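Putative TIM-barrel metal-dependent hydrolase (Mycobacterium avium subsp. paratuberculosis S397, PDB 4DZI) is probably a metal-dependent hydrolase of the amidohydrolase superfamily, holding a two-cadmium site in a TIM-barrel fold. Local coordinates at residues V9-N14 with A364-F369; A47-R52 with C126-A131. All blocks are in the same frame, centred on the assembly; numbering follows the deposited sequence.

Interaction 1: V9-N14 with A364-F369; sequences VIDVDN and ASPVSF. With CD (cadmium ion), chain Q.
Val-9 and Val-367 meet methyl to methyl, their side chains crossing at about a right angle: CG1 of Val-367 lies 4.1 Å from CG2 of Val-9 and almost as near its CG1, so one methyl touches both branches. Asp-11 and Pro-366 also cross nearly perpendicularly, with carboxylate OD2 of Asp-11 3.6 Å from CB of Pro-366, a van der Waals contact of an oxygen with the pyrrolidine ring. Asp-11 reaches out with CG anti to its backbone N (chi1 -166°), and its two oxygens divide the work. OD1 accepts from the backbone N of Asp-13 at 3.1 Å, on its anti side and 29° out of the carboxylate plane, which makes an Asx turn, while OD2 is hydrogen-bonded to Ser-355. On the 364-369 side, O of Ser-365 accepts from both N and OG of Ser-368, the OG bond being 2.6 Å long, which braces the 3-10 turn that presents Pro-366 and Val-367. Asp-13 grips cadmium through OD1 and OD2, together with His-15, His-230, Glu-293 and Asp-356. No hydrogen bond joins the segments; apolar packing abuts a carboxylate that the Asx turn ties to the backbone N of a metal ligand, consistent with a second-shell position for Asp-11.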
loop_
_atom_site.group_PDB
_atom_site.type_symbol
_atom_site.label_atom_id
_atom_site.label_comp_id
_atom_site.label_asym_id
_atom_site.label_seq_id
_atom_site.Cartn_x
_atom_site.Cartn_y
_atom_site.Cartn_z
ATOM N N VAL C 9 5.215 -22.474 -26.759
ATOM C CA VAL C 9 5.494 -21.543 -25.675
ATOM C C VAL C 9 5.503 -22.245 -24.333
ATOM O O VAL C 9 5.065 -23.396 -24.203
ATOM C CB VAL C 9 4.491 -20.378 -25.683
ATOM C CG1 VAL C 9 4.548 -19.654 -27.030
ATOM C CG2 VAL C 9 3.067 -20.856 -25.411
ATOM N N ILE C 10 6.009 -21.559 -23.301
ATOM C CA ILE C 10 5.991 -22.074 -21.944
ATOM C C ILE C 10 5.131 -21.053 -21.170
ATOM O O ILE C 10 5.511 -19.906 -21.080
ATOM C CB ILE C 10 7.407 -22.095 -21.342
ATOM C CG1 ILE C 10 8.372 -22.875 -22.254
ATOM C CG2 ILE C 10 7.368 -22.621 -19.890
ATOM C CD1 ILE C 10 8.115 -24.355 -22.321
ATOM N N ASP C 11 3.970 -21.472 -20.691
ATOM C CA ASP C 11 2.984 -20.571 -20.051
ATOM C C ASP C 11 3.133 -20.702 -18.545
ATOM O O ASP C 11 2.844 -21.776 -17.982
ATOM C CB ASP C 11 1.585 -21.022 -20.498
ATOM C CG ASP C 11 0.507 -19.996 -20.189
ATOM O OD1 ASP C 11 0.687 -19.251 -19.209
ATOM O OD2 ASP C 11 -0.524 -19.951 -20.914
ATOM N N VAL C 12 3.586 -19.643 -17.854
ATOM C CA VAL C 12 3.839 -19.786 -16.412
ATOM C C VAL C 12 2.590 -19.563 -15.547
ATOM O O VAL C 12 2.658 -19.624 -14.319
ATOM C CB VAL C 12 4.996 -18.882 -15.916
ATOM C CG1 VAL C 12 6.275 -19.105 -16.776
ATOM C CG2 VAL C 12 4.603 -17.403 -15.907
ATOM N N ASP C 13 1.445 -19.336 -16.183
ATOM C CA ASP C 13 0.229 -19.127 -15.384
ATOM C C ASP C 13 -0.935 -19.834 -16.034
ATOM O O ASP C 13 -1.607 -19.288 -16.918
ATOM C CB ASP C 13 -0.126 -17.642 -15.270
ATOM C CG ASP C 13 -1.186 -17.385 -14.230
ATOM O OD1 ASP C 13 -1.729 -18.366 -13.640
ATOM O OD2 ASP C 13 -1.500 -16.186 -14.044
ATOM N N ASN C 14 -1.175 -21.055 -15.545
ATOM C CA ASN C 14 -2.377 -21.781 -15.939
ATOM C C ASN C 14 -3.037 -22.328 -14.689
ATOM O O ASN C 14 -2.413 -22.460 -13.649
ATOM C CB ASN C 14 -2.015 -22.947 -16.885
ATOM C CG ASN C 14 -2.260 -22.646 -18.357
ATOM O OD1 ASN C 14 -2.710 -23.534 -19.105
ATOM N ND2 ASN C 14 -1.885 -21.453 -18.814
ATOM N N ALA C 364 -8.184 -15.475 -23.419
ATOM C CA ALA C 364 -8.927 -16.567 -24.036
ATOM C C ALA C 364 -7.983 -17.442 -24.845
ATOM O O ALA C 364 -8.111 -18.661 -24.856
ATOM C CB ALA C 364 -10.008 -16.008 -24.955
ATOM N N SER C 365 -7.047 -16.797 -25.534
ATOM C CA SER C 365 -6.044 -17.498 -26.337
ATOM C C SER C 365 -4.680 -17.160 -25.780
ATOM O O SER C 365 -4.214 -16.041 -25.937
ATOM C CB SER C 365 -6.091 -17.022 -27.787
ATOM O OG SER C 365 -5.037 -17.600 -28.555
ATOM N N PRO C 366 -4.044 -18.128 -25.132
ATOM C CA PRO C 366 -2.766 -17.805 -24.478
ATOM C C PRO C 366 -1.718 -17.142 -25.389
ATOM O O PRO C 366 -1.071 -16.144 -25.002
ATOM C CB PRO C 366 -2.305 -19.168 -23.944
ATOM C CG PRO C 366 -3.598 -19.904 -23.666
ATOM C CD PRO C 366 -4.523 -19.487 -24.807
ATOM N N VAL C 367 -1.506 -17.690 -26.591
ATOM C CA VAL C 367 -0.454 -17.106 -27.430
ATOM C C VAL C 367 -0.782 -15.679 -27.900
ATOM O O VAL C 367 0.097 -15.011 -28.440
ATOM C CB VAL C 367 -0.068 -17.982 -28.650
ATOM C CG1 VAL C 367 0.532 -19.322 -28.199
ATOM C CG2 VAL C 367 -1.263 -18.138 -29.599
ATOM N N SER C 368 -2.022 -15.208 -27.714
ATOM C CA SER C 368 -2.341 -13.806 -28.057
ATOM C C SER C 368 -1.570 -12.797 -27.202
ATOM O O SER C 368 -1.595 -11.595 -27.472
ATOM C CB SER C 368 -3.850 -13.534 -27.981
ATOM O OG SER C 368 -4.282 -13.569 -26.644
ATOM N N PHE C 369 -0.864 -13.280 -26.184
ATOM C CA PHE C 369 0.004 -12.405 -25.391
ATOM C C PHE C 369 0.989 -11.685 -26.320
ATOM O O PHE C 369 1.416 -10.581 -26.032
ATOM C CB PHE C 369 0.743 -13.246 -24.348
ATOM C CG PHE C 369 1.523 -12.456 -23.322
ATOM C CD1 PHE C 369 2.843 -12.090 -23.562
ATOM C CD2 PHE C 369 0.955 -12.148 -22.091
ATOM C CE1 PHE C 369 3.575 -11.402 -22.625
ATOM C CE2 PHE C 369 1.689 -11.462 -21.137
ATOM C CZ PHE C 369 2.999 -11.088 -21.405
HETATM CD CD CD Q . -3.146 -17.221 -12.358
#

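Interaction 2: A47-R52 with C126-A131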
loop_
_atom_site.group_PDB
_atom_site.type_symbol
_atom_site.label_atom_id
_atom_site.label_comp_id
_atom_site.label_asym_id
_atom_site.label_seq_id
_atom_site.Cartn_x
_atom_site.Cartn_y
_atom_site.Cartn_z
ATOM N N ALA C 47 -17.849 -24.135 1.175
ATOM C CA ALA C 47 -16.597 -24.574 1.789
ATOM C C ALA C 47 -16.597 -24.044 3.215
ATOM O O ALA C 47 -16.719 -22.840 3.435
ATOM C CB ALA C 47 -15.408 -23.976 1.029
ATOM N N VAL C 48 -16.460 -24.950 4.169
ATOM C CA VAL C 48 -16.490 -24.587 5.576
ATOM C C VAL C 48 -15.135 -25.004 6.107
ATOM O O VAL C 48 -14.793 -26.206 6.155
ATOM C CB VAL C 48 -17.660 -25.293 6.295
ATOM C CG1 VAL C 48 -17.662 -24.942 7.783
ATOM C CG2 VAL C 48 -18.984 -24.896 5.655
ATOM N N ILE C 49 -14.353 -24.001 6.486
ATOM C CA ILE C 49 -12.925 -24.174 6.807
ATOM C C ILE C 49 -12.694 -23.792 8.253
ATOM O O ILE C 49 -12.988 -22.658 8.649
ATOM C CB ILE C 49 -12.044 -23.312 5.873
ATOM C CG1 ILE C 49 -12.460 -23.557 4.410
ATOM C CG2 ILE C 49 -10.553 -23.636 6.130
ATOM C CD1 ILE C 49 -11.673 -22.745 3.371
ATOM N N GLY C 50 -12.208 -24.752 9.043
ATOM C CA GLY C 50 -12.118 -24.584 10.503
ATOM C C GLY C 50 -13.449 -24.112 11.109
ATOM O O GLY C 50 -13.467 -23.200 11.940
ATOM N N ASP C 51 -14.545 -24.705 10.653
ATOM C CA ASP C 51 -15.890 -24.428 11.178
ATOM C C ASP C 51 -16.456 -23.075 10.774
ATOM O O ASP C 51 -17.479 -22.652 11.303
ATOM C CB ASP C 51 -15.938 -24.574 12.713
ATOM C CG ASP C 51 -16.233 -26.000 13.167
ATOM O OD1 ASP C 51 -16.439 -26.898 12.319
ATOM O OD2 ASP C 51 -16.287 -26.217 14.397
ATOM N N ARG C 52 -15.835 -22.411 9.807
ATOM C CA ARG C 52 -16.325 -21.112 9.349
ATOM C C ARG C 52 -16.549 -21.115 7.849
ATOM O O ARG C 52 -15.674 -21.495 7.089
ATOM C CB ARG C 52 -15.329 -20.025 9.747
ATOM C CG ARG C 52 -15.687 -18.653 9.244
ATOM C CD ARG C 52 -14.607 -17.667 9.676
ATOM N NE ARG C 52 -14.995 -16.273 9.479
ATOM C CZ ARG C 52 -14.149 -15.247 9.531
ATOM N NH1 ARG C 52 -12.858 -15.452 9.759
ATOM N NH2 ARG C 52 -14.592 -14.012 9.348
ATOM N N CYS C 126 -5.733 -21.244 -3.330
ATOM C CA CYS C 126 -5.134 -19.909 -3.024
ATOM C C CYS C 126 -5.906 -19.131 -1.946
ATOM O O CYS C 126 -5.454 -18.024 -1.563
ATOM C CB CYS C 126 -4.983 -19.052 -4.279
ATOM S SG CYS C 126 -3.806 -19.811 -5.451
ATOM N N GLY C 127 -7.031 -19.660 -1.463
ATOM C CA GLY C 127 -7.761 -19.031 -0.338
ATOM C C GLY C 127 -7.695 -19.781 0.981
ATOM O O GLY C 127 -8.180 -19.271 1.997
ATOM N N VAL C 128 -7.167 -21.006 0.976
ATOM C CA VAL C 128 -7.299 -21.866 2.155
ATOM C C VAL C 128 -6.415 -21.404 3.314
ATOM O O VAL C 128 -6.846 -21.398 4.478
ATOM C CB VAL C 128 -7.076 -23.341 1.797
ATOM C CG1 VAL C 128 -7.066 -24.210 3.060
ATOM C CG2 VAL C 128 -8.176 -23.808 0.845
ATOM N N GLU C 129 -5.181 -21.013 3.022
ATOM C CA GLU C 129 -4.265 -20.675 4.104
ATOM C C GLU C 129 -4.749 -19.470 4.935
ATOM O O GLU C 129 -4.566 -19.470 6.161
ATOM C CB GLU C 129 -2.873 -20.416 3.587
ATOM C CG GLU C 129 -2.251 -21.664 3.004
ATOM C CD GLU C 129 -1.038 -21.312 2.175
ATOM O OE1 GLU C 129 -1.161 -20.977 0.954
ATOM O OE2 GLU C 129 0.060 -21.364 2.773
ATOM N N GLU C 130 -5.358 -18.465 4.309
ATOM C CA GLU C 130 -5.840 -17.337 5.131
ATOM C C GLU C 130 -6.911 -17.846 6.097
ATOM O O GLU C 130 -6.948 -17.432 7.276
ATOM C CB GLU C 130 -6.383 -16.212 4.241
ATOM C CG GLU C 130 -6.975 -15.057 5.018
ATOM C CD GLU C 130 -5.961 -14.206 5.729
ATOM O OE1 GLU C 130 -4.734 -14.443 5.610
ATOM O OE2 GLU C 130 -6.426 -13.267 6.440
ATOM N N ALA C 131 -7.772 -18.758 5.604
ATOM C CA ALA C 131 -8.875 -19.325 6.405
ATOM C C ALA C 131 -8.326 -20.154 7.579
ATOM O O ALA C 131 -9.004 -20.315 8.604
ATOM C CB ALA C 131 -9.784 -20.184 5.540
HETATM O O HOH W 1 -11.633 -19.824 9.104
#
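Ile-49 packs on Ala-131 through several carbons at once: CB of Ala-131 is 3.6 Å from CG2 of Ile-49 and 3.9 Å from its CD1, so the single alanine methyl sits against both branches of the isoleucine. The torsions direct both branches this way. With CG2 anti to the backbone N and CG1 beside that N (chi1 -50°), the two branches diverge, and the extended outer torsion (chi2 179°) carries CD1 on toward Val-128. There CD1 of Ile-49 approaches CG2 of Val-128 at 4.4 Å, a looser contact about one helical turn before Ala-131.

The polar link between the segments is indirect. A water lies 2.7 Å from O of Ala-131 and 3.2 Å from O of Ile-49, placed to donate to both; with more acceptors around it than protons, the two need not both be satisfied at once.

Outside this first shell, Ile-49 is the first residue of a type I' turn that runs to Arg-52. It is closed by a reciprocal backbone pair: N of Ile-49 donates to O of Arg-52 at 2.9 Å, and N of Arg-52 donates to O of Ile-49 at 3.1 Å. Gly-50 and Asp-51 occupy its corners, both with positive phi. Further backbone bonds join Val-48 to Gln-37 and Ala-47 to Asn-54, and Val-128 also touches Val-36 of the adjoining strand. On the helical side, Glu-130 forms salt bridges with Lys-133 and Arg-195.

The two-residue I' turn with its paired backbone bonds defines a tight beta-hairpin. Here it belongs to a small antiparallel sheet, strands 36-40, 45-49 and 52-53, which rests by apolar packing on the short helix 128-131, in the connection following strand 115-121 of the parallel barrel sheet.

Overall arrangement
From the N terminus, the chain enters strand 9-15, which pairs in parallel with strand 115-121 and whose 9-14 part meets 364-369 only after some 350 residues; interaction 1 thus closes a loop around most of the chain. Nested within it, interaction 2 closes a much shorter loop of 73 intervening residues, from the hairpin at 47-52 to helix 128-131. Strand 115-121 lies inside that shorter loop. Interaction 1 ties the first strand to the loop before helix 378-393, while interaction 2 joins the antiparallel sheet to helix 128-131. Their centres are 30 Å apart, on opposite sides of the chain's centre, and the two do not touch.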